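Local atomic coordinates of arylesterase (Sulfolobus solfataricus, PDB entry 5L2P), a protein that hydrolyses aromatic esters and aryl dialkyl phosphates, among them phenyl acetate and paraoxon, acting with broad specificity as a serine esterase of the GDXG lipolytic family. Residues R99-S102 with N103-C107; P118-K121 with F122-V126; A191-S194 with M195-R199; D251-R254 with D255-E258; P287-S290 with R291-V295. All coordinates share one frame; numbering follows the deposited sequence.

Contact 1: R99-S102 with N103-C107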
# COMPACT_ATOMS: atom_id res chain seq x y z
N ARG A 99 21.81 -14.67 -23.14
CA ARG A 99 22.05 -14.21 -24.51
C ARG A 99 21.64 -12.76 -24.70
O ARG A 99 22.39 -11.96 -25.25
CB ARG A 99 21.29 -15.06 -25.54
CG ARG A 99 21.84 -16.44 -25.69
CD ARG A 99 20.78 -17.44 -26.19
NE ARG A 99 21.41 -18.67 -26.61
CZ ARG A 99 22.07 -18.81 -27.76
NH1 ARG A 99 22.15 -17.83 -28.61
NH2 ARG A 99 22.63 -19.97 -28.07
N ILE A 100 20.42 -12.42 -24.29
CA ILE A 100 19.94 -11.04 -24.36
C ILE A 100 20.81 -10.12 -23.50
O ILE A 100 21.12 -8.99 -23.89
CB ILE A 100 18.49 -10.91 -23.92
CG1 ILE A 100 17.57 -11.68 -24.86
CG2 ILE A 100 18.05 -9.45 -23.90
CD1 ILE A 100 16.20 -11.97 -24.26
N LEU A 101 21.24 -10.61 -22.33
CA LEU A 101 22.01 -9.80 -21.41
C LEU A 101 23.38 -9.46 -21.97
O LEU A 101 23.84 -8.30 -21.91
CB LEU A 101 22.14 -10.49 -20.04
CG LEU A 101 22.87 -9.69 -18.94
CD1 LEU A 101 22.15 -8.40 -18.54
CD2 LEU A 101 23.03 -10.61 -17.76
N SER A 102 24.01 -10.48 -22.53
CA SER A 102 25.31 -10.36 -23.19
C SER A 102 25.28 -9.34 -24.34
O SER A 102 26.16 -8.51 -24.46
CB SER A 102 25.75 -11.74 -23.72
OG SER A 102 27.05 -11.69 -24.31
N ASN A 103 24.26 -9.43 -25.18
CA ASN A 103 24.14 -8.54 -26.33
C ASN A 103 23.86 -7.11 -25.93
O ASN A 103 24.36 -6.19 -26.54
CB ASN A 103 23.05 -9.04 -27.28
CG ASN A 103 23.45 -10.32 -28.02
OD1 ASN A 103 24.63 -10.61 -28.18
ND2 ASN A 103 22.47 -11.08 -28.49
N SER A 104 23.05 -6.93 -24.88
CA SER A 104 22.69 -5.61 -24.38
C SER A 104 23.88 -4.96 -23.68
O SER A 104 24.15 -3.78 -23.88
CB SER A 104 21.57 -5.71 -23.37
OG SER A 104 20.40 -6.20 -23.97
N CYS A 105 24.56 -5.73 -22.84
CA CYS A 105 25.79 -5.28 -22.19
C CYS A 105 26.94 -5.08 -23.17
O CYS A 105 27.84 -4.28 -22.91
CB CYS A 105 26.26 -6.32 -21.16
SG CYS A 105 25.19 -6.40 -19.72
N GLU A 106 26.93 -5.85 -24.26
CA GLU A 106 28.01 -5.90 -25.23
C GLU A 106 29.29 -6.35 -24.56
O GLU A 106 30.38 -5.78 -24.77
CB GLU A 106 28.16 -4.56 -25.95
CG GLU A 106 26.94 -4.21 -26.79
CD GLU A 106 26.98 -2.80 -27.34
OE1 GLU A 106 28.09 -2.29 -27.62
OE2 GLU A 106 25.87 -2.21 -27.47
N CYS A 107 29.13 -7.39 -23.73
CA CYS A 107 30.24 -7.92 -22.97
C CYS A 107 30.04 -9.38 -22.69
O CYS A 107 28.99 -9.93 -22.91
CB CYS A 107 30.38 -7.15 -21.65
SG CYS A 107 29.25 -7.69 -20.35
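Ser102 and Cys107 are joined twice where helix 95-105 ends. The hydroxyl OG of Ser102 gives a hydrogen bond of 3.0 Å to Cys107 O, and Cys107 N returns one of 3.3 Å to Ser102 O, lying in the plane of that carbonyl. Swinging OG away from its own backbone N (chi1 -177°) carries the hydroxyl to the carbonyl of Cys107, in the loop just before strand 108-112. Glu106, with positive phi, takes the chain out of the helix, and this, with the bond across five residues, recalls the Schellman type of helix ending.

The close-packed part is the apolar, buried pair Leu101 and Cys105. Leu101 lays CD1 against Cys105 SG at 3.8 Å, one turn further on, while their backbones share the bond Cys105 N to Leu101 O. A polar tie neighbours it: Ile100 O is gripped from opposite faces of its plane by Ser104 N at 3.0 Å and Ser104 OG at 2.9 Å, which ties down the serine hydroxyl.

On the partly exposed side the polar ends turn elsewhere. Arg99 reaches Asp95 and Asp45 O, Asn103 spans Pro46 O and Ile70 N, and Glu106 meets Thr73 and Lys302.

This helix is the crossover of the beta-alpha-beta unit formed with strands 77-81 and 108-112; Leu101 and Cys107 rest on Val78 of the first strand, while Ile100, Leu101, Ser104 and Cys105 face helix 287-305.

Contact 2: P118-K121 with F122-V126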
# COMPACT_ATOMS: atom_id res chain seq x y z
N PRO A 118 17.67 -30.75 -2.90
CA PRO A 118 18.08 -31.26 -1.60
C PRO A 118 19.42 -32.04 -1.56
O PRO A 118 19.87 -32.40 -0.48
CB PRO A 118 16.94 -32.22 -1.24
CG PRO A 118 16.52 -32.79 -2.54
CD PRO A 118 16.67 -31.65 -3.52
N GLU A 119 20.05 -32.27 -2.70
CA GLU A 119 21.30 -33.03 -2.73
C GLU A 119 22.38 -32.26 -1.97
O GLU A 119 23.07 -32.82 -1.14
CB GLU A 119 21.75 -33.29 -4.18
CG GLU A 119 20.80 -34.18 -4.97
CD GLU A 119 19.73 -33.42 -5.75
OE1 GLU A 119 19.38 -32.26 -5.37
OE2 GLU A 119 19.19 -33.98 -6.73
N TYR A 120 22.53 -30.98 -2.27
CA TYR A 120 23.53 -30.14 -1.64
C TYR A 120 22.84 -28.96 -0.97
O TYR A 120 22.23 -28.10 -1.64
CB TYR A 120 24.52 -29.65 -2.66
CG TYR A 120 25.29 -30.76 -3.30
CD1 TYR A 120 24.81 -31.37 -4.48
CD2 TYR A 120 26.49 -31.22 -2.75
CE1 TYR A 120 25.51 -32.39 -5.09
CE2 TYR A 120 27.19 -32.26 -3.35
CZ TYR A 120 26.71 -32.83 -4.53
OH TYR A 120 27.42 -33.85 -5.14
N LYS A 121 22.92 -28.93 0.35
CA LYS A 121 22.20 -27.96 1.13
C LYS A 121 23.02 -26.68 1.25
O LYS A 121 24.21 -26.67 0.91
CB LYS A 121 21.89 -28.51 2.52
CG LYS A 121 20.73 -29.50 2.52
CD LYS A 121 20.24 -29.75 3.94
CE LYS A 121 19.11 -30.74 3.92
NZ LYS A 121 17.81 -30.06 3.66
N PHE A 122 22.36 -25.62 1.71
CA PHE A 122 23.03 -24.41 2.13
C PHE A 122 24.23 -24.77 3.04
O PHE A 122 24.09 -25.61 3.91
CB PHE A 122 22.04 -23.51 2.87
CG PHE A 122 22.67 -22.32 3.52
CD1 PHE A 122 22.86 -21.15 2.83
CD2 PHE A 122 23.06 -22.38 4.86
CE1 PHE A 122 23.43 -20.04 3.46
CE2 PHE A 122 23.63 -21.27 5.49
CZ PHE A 122 23.82 -20.10 4.79
N PRO A 123 25.38 -24.11 2.85
CA PRO A 123 25.67 -22.99 1.94
C PRO A 123 26.37 -23.36 0.60
O PRO A 123 27.05 -22.52 0.03
CB PRO A 123 26.60 -22.12 2.81
CG PRO A 123 27.39 -23.13 3.54
CD PRO A 123 26.50 -24.35 3.76
N THR A 124 26.19 -24.58 0.11
CA THR A 124 26.93 -25.08 -1.05
C THR A 124 26.76 -24.20 -2.28
O THR A 124 27.74 -23.76 -2.86
CB THR A 124 26.49 -26.52 -1.43
OG1 THR A 124 26.62 -27.39 -0.32
CG2 THR A 124 27.34 -27.10 -2.58
N ALA A 125 25.51 -23.90 -2.64
CA ALA A 125 25.22 -22.97 -3.77
C ALA A 125 25.91 -21.62 -3.67
O ALA A 125 26.41 -21.09 -4.67
CB ALA A 125 23.72 -22.74 -3.91
N VAL A 126 25.98 -21.07 -2.45
CA VAL A 126 26.58 -19.74 -2.27
C VAL A 126 28.07 -19.80 -2.55
O VAL A 126 28.64 -18.92 -3.22
CB VAL A 126 26.36 -19.19 -0.85
CG1 VAL A 126 27.02 -17.82 -0.71
CG2 VAL A 126 24.86 -19.12 -0.55
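The carbonyl oxygen of Lys121 is held by two donors of one residue, Thr124. Thr124 OG1 donates at 2.8 Å, arriving nearly along the C=O axis, whereas Thr124 N, at 3.0 Å, lies in the carbonyl plane and uses a lone pair, with a fairly straight N-H...O angle of 163°. The threonine can do both because its hydroxyl stands beside its own backbone N (chi1 -55°), so that amide and hydroxyl face the same oxygen. Backbone and side chain together thus fix the rotation of Thr124 at the start of helix 124-138.

The other branch of the threonine serves packing. Thr124 CG2 comes to 3.8 Å from Tyr120 CB, touching the tyrosine near its root; the ring itself extends outward on the surface, where it makes a cation-pi contact with Arg115.

Between Lys121 and Thr124 the chain turns sharply through a cis peptide bond before Pro123. The buried Phe122 ring has Pro123 CB 3.7 Å above the centre of one face, an aromatic-proline packing that commonly accompanies a cis bond. Lys121 contributes little of its side chain to the turn: after a bend at the last torsion, NZ bonds to the backbone oxygens of Met216 and Ile218, at and just past the end of helix 212-217.

Cis proline in the third position, with the fourth amide bonded back to the first carbonyl, defines a type VI beta turn, which here runs straight into a helix with Pro123 at the N-cap position.

Contact 3: A191-S194 with M195-R199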
# COMPACT_ATOMS: atom_id res chain seq x y z
N ALA A 191 5.53 -10.97 7.26
CA ALA A 191 4.71 -9.85 7.69
C ALA A 191 4.25 -8.91 6.58
O ALA A 191 3.25 -8.23 6.74
CB ALA A 191 5.43 -9.08 8.78
N SER A 192 4.94 -8.89 5.45
CA SER A 192 4.64 -7.91 4.41
C SER A 192 3.31 -8.15 3.69
O SER A 192 2.77 -9.23 3.71
CB SER A 192 5.75 -7.85 3.36
OG SER A 192 5.60 -8.87 2.38
N LYS A 193 2.80 -7.10 3.07
CA LYS A 193 1.56 -7.18 2.34
C LYS A 193 1.71 -8.05 1.08
O LYS A 193 0.81 -8.87 0.76
CB LYS A 193 1.10 -5.79 1.90
CG LYS A 193 0.57 -4.99 3.05
CD LYS A 193 -0.83 -5.41 3.45
CE LYS A 193 -1.23 -4.85 4.78
NZ LYS A 193 -2.62 -5.30 5.05
N SER A 194 2.81 -7.85 0.35
CA SER A 194 3.04 -8.60 -0.88
C SER A 194 3.05 -10.11 -0.58
O SER A 194 2.42 -10.85 -1.31
CB SER A 194 4.36 -8.15 -1.56
OG SER A 194 5.48 -8.52 -0.83
N MET A 195 3.70 -10.53 0.50
CA MET A 195 3.81 -11.91 0.86
C MET A 195 2.44 -12.54 1.15
O MET A 195 2.09 -13.59 0.57
CB MET A 195 4.74 -12.10 2.06
CG MET A 195 4.87 -13.56 2.53
SD MET A 195 5.54 -14.72 1.29
CE MET A 195 7.21 -14.11 1.14
N ASN A 196 1.66 -11.85 1.97
CA ASN A 196 0.38 -12.40 2.40
C ASN A 196 -0.68 -12.38 1.30
O ASN A 196 -1.54 -13.23 1.28
CB ASN A 196 -0.10 -11.65 3.65
CG ASN A 196 0.68 -12.05 4.88
OD1 ASN A 196 0.44 -13.11 5.42
ND2 ASN A 196 1.64 -11.25 5.31
N ARG A 197 -0.60 -11.42 0.40
CA ARG A 197 -1.59 -11.25 -0.64
C ARG A 197 -1.31 -12.06 -1.87
O ARG A 197 -2.24 -12.53 -2.53
CB ARG A 197 -1.69 -9.77 -1.05
CG ARG A 197 -2.30 -8.84 -0.03
CD ARG A 197 -2.33 -7.38 -0.51
NE ARG A 197 -3.22 -6.63 0.38
CZ ARG A 197 -3.29 -5.32 0.47
NH1 ARG A 197 -2.53 -4.54 -0.25
NH2 ARG A 197 -4.16 -4.80 1.30
N TYR A 198 -0.04 -12.22 -2.22
CA TYR A 198 0.29 -12.88 -3.50
C TYR A 198 1.08 -14.17 -3.30
O TYR A 198 1.83 -14.57 -4.19
CB TYR A 198 1.08 -11.95 -4.38
CG TYR A 198 0.54 -10.54 -4.42
CD1 TYR A 198 -0.78 -10.28 -4.75
CD2 TYR A 198 1.36 -9.48 -4.12
CE1 TYR A 198 -1.29 -8.99 -4.76
CE2 TYR A 198 0.87 -8.19 -4.13
CZ TYR A 198 -0.46 -7.95 -4.44
OH TYR A 198 -0.97 -6.67 -4.50
N ARG A 199 0.91 -14.81 -2.15
CA ARG A 199 1.58 -16.07 -1.88
C ARG A 199 0.78 -17.25 -2.42
O ARG A 199 0.97 -18.37 -1.98
CB ARG A 199 1.84 -16.22 -0.37
CG ARG A 199 0.56 -16.29 0.42
CD ARG A 199 0.80 -16.50 1.90
NE ARG A 199 -0.34 -17.22 2.48
CZ ARG A 199 -0.24 -18.21 3.34
NH1 ARG A 199 0.95 -18.60 3.78
NH2 ARG A 199 -1.35 -18.78 3.77
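Ser192 is the N-cap of the short helix 193-197: its OG accepts from Met195 N at 3.1 Å, with an N-H...O angle of 161°, and also bonds to Asp189. Standing between backbone N and carbonyl carbon (chi1 83°), the hydroxyl lies over the first turn, where Met195 CB also passes it. Ser192 O is gripped as well, by Asn196 ND2 at 2.8 Å and weakly by Asn196 N; ND2 also bonds to Leu190 O, which keeps the Asn196 side chain folded back on the helix start.

One turn along, Lys193 and Arg197 cross obliquely. Lys193 CD sits 3.9 Å above the centre of one guanidinium face, and the like-charged ends, Lys193 NZ and Arg197 NH2 4.1 Å apart, are each met by an acid of another subunit: Glu258 of a second for Lys193, Glu249 of a third for Arg197. A leucine in place of Arg197 would probably leave that Glu249 with no more than its weak, long pairing to Lys193, and Lys193 CD without the flat group beneath it. Arg197 CB in turn covers one face of the Tyr198 ring.

This is a short serine-capped helix whose basic side chains reach two neighbouring subunits, with Tyr198 at its end about 6 Å from the side chain of Asp251 in the active site.

Contact 4: D251-R254 with D255-E258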
# COMPACT_ATOMS: atom_id res chain seq x y z
N ASP A 251 4.23 -10.08 -6.86
CA ASP A 251 5.20 -11.05 -6.47
C ASP A 251 5.21 -11.06 -4.96
O ASP A 251 5.27 -10.00 -4.34
CB ASP A 251 6.55 -10.59 -7.00
CG ASP A 251 7.70 -11.58 -6.72
OD1 ASP A 251 7.57 -12.47 -5.84
OD2 ASP A 251 8.74 -11.43 -7.41
N PRO A 252 5.14 -12.24 -4.35
CA PRO A 252 5.18 -12.24 -2.88
C PRO A 252 6.50 -11.71 -2.30
O PRO A 252 6.52 -11.25 -1.18
CB PRO A 252 4.94 -13.72 -2.52
CG PRO A 252 5.29 -14.48 -3.75
CD PRO A 252 4.91 -13.58 -4.88
N LEU A 253 7.57 -11.77 -3.05
CA LEU A 253 8.89 -11.36 -2.59
C LEU A 253 9.13 -9.88 -2.86
O LEU A 253 10.25 -9.40 -2.61
CB LEU A 253 10.00 -12.18 -3.32
CG LEU A 253 9.94 -13.70 -3.27
CD1 LEU A 253 11.09 -14.29 -4.08
CD2 LEU A 253 9.97 -14.21 -1.84
N ARG A 254 8.12 -9.18 -3.40
CA ARG A 254 8.27 -7.76 -3.75
C ARG A 254 8.78 -6.91 -2.61
O ARG A 254 9.74 -6.17 -2.76
CB ARG A 254 6.94 -7.21 -4.24
CG ARG A 254 6.93 -5.75 -4.70
CD ARG A 254 5.50 -5.22 -4.85
NE ARG A 254 4.88 -5.01 -3.54
CZ ARG A 254 3.59 -4.86 -3.32
NH1 ARG A 254 2.73 -4.92 -4.32
NH2 ARG A 254 3.16 -4.65 -2.08
N ASP A 255 8.14 -7.00 -1.45
CA ASP A 255 8.44 -6.07 -0.34
C ASP A 255 9.81 -6.29 0.28
O ASP A 255 10.51 -5.31 0.59
CB ASP A 255 7.33 -6.08 0.71
CG ASP A 255 6.01 -5.43 0.17
OD1 ASP A 255 6.11 -4.64 -0.80
OD2 ASP A 255 4.91 -5.71 0.69
N GLN A 256 10.25 -7.53 0.42
CA GLN A 256 11.61 -7.83 0.92
C GLN A 256 12.70 -7.33 -0.02
O GLN A 256 13.73 -6.83 0.45
CB GLN A 256 11.83 -9.33 1.22
CG GLN A 256 11.81 -10.26 0.04
CD GLN A 256 11.73 -11.71 0.47
OE1 GLN A 256 12.74 -12.44 0.56
NE2 GLN A 256 10.52 -12.16 0.75
N GLY A 257 12.49 -7.47 -1.33
CA GLY A 257 13.42 -6.91 -2.31
C GLY A 257 13.52 -5.38 -2.21
O GLY A 257 14.59 -4.83 -2.22
N GLU A 258 12.40 -4.70 -2.14
CA GLU A 258 12.39 -3.24 -1.99
C GLU A 258 13.00 -2.79 -0.65
O GLU A 258 13.71 -1.83 -0.62
CB GLU A 258 10.98 -2.68 -2.20
CG GLU A 258 10.53 -2.84 -3.67
CD GLU A 258 9.10 -2.37 -3.93
OE1 GLU A 258 8.30 -2.21 -2.97
OE2 GLU A 258 8.77 -2.17 -5.10
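Arg254 and Asp255 lie side by side, and the guanidinium takes one carboxylate oxygen side-on with two nitrogens. Arg254 NE reaches Asp255 OD1 at 3.0 Å and Arg254 NH2 reaches the same atom at 3.2 Å, both from one face of the carboxylate. OD1 lies in the guanidinium plane, although the two planes are turned 48° from each other; a weak bond from Arg254 NH2 to Asp255 OD2 completes the salt bridge. A bend at the third torsion (chi3 73°) brings the arginine head round to its neighbour.

Glu258 crosses the aliphatic part of Arg254, with OE2 4.0 Å from Arg254 CG, and its charge is spent elsewhere, on Arg275 and on Lys193 of a second subunit. On another side Leu253 and Gln256 run alongside each other, Leu253 CD2 touching Gln256 NE2, while Gln256 OE1 takes the backbone amides of Val186 and Tyr187.

Further out, the helix start sets these groups in place: Gly257 N bonds to Leu253 O and Glu258 N to Arg254 O. Before it, Asp251 OD1 accepts from Leu253 N at 2.9 Å, from above the carboxylate plane, and Asp251 O from Arg254 N, an Asx turn within a type I beta turn.

Asp251 OD2 meets His281 ND1, so the capped turn after strand 242-248 carries the acid of the probable Ser-His-Asp triad, as in alpha/beta hydrolases.

Contact 5: P287-S290 with R291-V295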
# COMPACT_ATOMS: atom_id res chain seq x y z
N PRO A 287 6.96 -12.75 -22.02
CA PRO A 287 8.30 -12.70 -22.57
C PRO A 287 8.72 -11.31 -23.03
O PRO A 287 9.90 -11.01 -23.00
CB PRO A 287 8.24 -13.71 -23.76
CG PRO A 287 6.82 -13.98 -23.99
CD PRO A 287 6.13 -13.78 -22.68
N ARG A 288 7.77 -10.49 -23.47
CA ARG A 288 8.06 -9.09 -23.85
C ARG A 288 8.64 -8.30 -22.66
O ARG A 288 9.67 -7.65 -22.78
CB ARG A 288 6.79 -8.37 -24.37
CG ARG A 288 7.01 -6.89 -24.73
CD ARG A 288 5.74 -6.13 -25.15
NE ARG A 288 4.61 -6.44 -24.27
CZ ARG A 288 4.38 -5.89 -23.06
NH1 ARG A 288 5.19 -4.94 -22.53
NH2 ARG A 288 3.33 -6.30 -22.37
N THR A 289 7.97 -8.36 -21.51
CA THR A 289 8.48 -7.70 -20.29
C THR A 289 9.82 -8.25 -19.83
O THR A 289 10.72 -7.50 -19.42
CB THR A 289 7.49 -7.84 -19.14
OG1 THR A 289 6.23 -7.35 -19.55
CG2 THR A 289 7.91 -7.03 -17.98
N SER A 290 9.98 -9.57 -19.91
CA SER A 290 11.21 -10.23 -19.51
C SER A 290 12.39 -9.74 -20.35
O SER A 290 13.49 -9.51 -19.87
CB SER A 290 11.04 -11.73 -19.64
OG SER A 290 12.26 -12.37 -19.28
N ARG A 291 12.13 -9.55 -21.63
CA ARG A 291 13.15 -9.05 -22.53
C ARG A 291 13.51 -7.59 -22.21
O ARG A 291 14.69 -7.22 -22.13
CB ARG A 291 12.69 -9.17 -23.99
CG ARG A 291 13.67 -8.60 -24.97
CD ARG A 291 13.11 -8.68 -26.36
NE ARG A 291 13.12 -10.07 -26.80
CZ ARG A 291 14.19 -10.70 -27.31
NH1 ARG A 291 15.36 -10.07 -27.43
NH2 ARG A 291 14.08 -11.96 -27.70
N GLN A 292 12.49 -6.76 -22.06
CA GLN A 292 12.65 -5.33 -21.79
C GLN A 292 13.42 -5.06 -20.53
O GLN A 292 14.32 -4.20 -20.53
CB GLN A 292 11.29 -4.64 -21.72
CG GLN A 292 10.64 -4.47 -23.09
CD GLN A 292 9.31 -3.81 -23.02
OE1 GLN A 292 8.42 -4.23 -22.26
NE2 GLN A 292 9.14 -2.76 -23.81
N VAL A 293 13.13 -5.81 -19.47
CA VAL A 293 13.88 -5.67 -18.22
C VAL A 293 15.34 -6.00 -18.41
O VAL A 293 16.22 -5.27 -17.89
CB VAL A 293 13.25 -6.51 -17.08
CG1 VAL A 293 14.11 -6.57 -15.84
CG2 VAL A 293 11.88 -5.95 -16.70
N THR A 294 15.63 -7.10 -19.13
CA THR A 294 17.03 -7.54 -19.39
C THR A 294 17.79 -6.50 -20.21
O THR A 294 18.96 -6.23 -19.96
CB THR A 294 17.09 -8.91 -20.11
OG1 THR A 294 16.22 -9.83 -19.46
CG2 THR A 294 18.46 -9.49 -20.05
N VAL A 295 17.11 -5.93 -21.21
CA VAL A 295 17.71 -4.89 -22.04
C VAL A 295 18.00 -3.60 -21.25
O VAL A 295 19.06 -2.99 -21.43
CB VAL A 295 16.80 -4.58 -23.26
CG1 VAL A 295 17.16 -3.28 -23.95
CG2 VAL A 295 16.90 -5.70 -24.26
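In Thr294 the hydroxyl stands beside the backbone N (chi1 -47°), which aims OG1 back along the helix at the carbonyl of Ser290. Thr294 OG1 to Ser290 O is a hydrogen bond of 2.8 Å with the donor slightly off the carbonyl plane, and the helical bond from Thr294 N to the same oxygen is weak at 3.3 Å. At the other end of the contact, Arg288 runs out extended and then bends at its third torsion (chi3 44°), which carries NH1 alongside Gln292. The bond from Arg288 NH1 to Gln292 OE1 is weak, 3.3 Å long and bent, and the guanidinium and amide planes stand almost at right angles.

These residues form the first two turns of helix 287-305, the last helix of the chain and of its alpha/beta hydrolase fold. Main-chain bonds from Arg291 N to Pro287 O, Gln292 N to Arg288 O and Val293 N to Thr289 O give it a regular start. On the buried side, Val293 CG2 comes within 4.3 Å of Thr289 CG2, and both residues rest on Val276 of the edge strand 271-276. A valine in place of Thr294 would probably cost Ser290 O its stronger donor, leaving it to the weak amide bond.

Arg288 has its main partner in Glu6, and Arg291 is paired with Asp45. Toward a fourth subunit, Arg288 and Thr289 pack on its Leu272, and Gln292 on its Leu300.

Overall arrangement
All five contacts are local, following one another along the chain; none nests in or crosses another. Contact 1 ends helix 95-105, contact 2 closes the tight turn before helix 124-138, contact 3 forms the short helix 193-197, contact 4 turns strand 242-248 into helix 254-266, and contact 5 starts the last helix. Contacts 1 and 5 pack together, Ser104 OG lying 3.6 Å from Val295 CG2, so two helices are paired on the same side of the fold. Contacts 3 and 4 also meet, through probable hydrogen bonds from Ser194 to Pro252 O and Asp255, and both reach the second subunit. Contact 2 stands apart, its centre about 29 Å from that of contact 1.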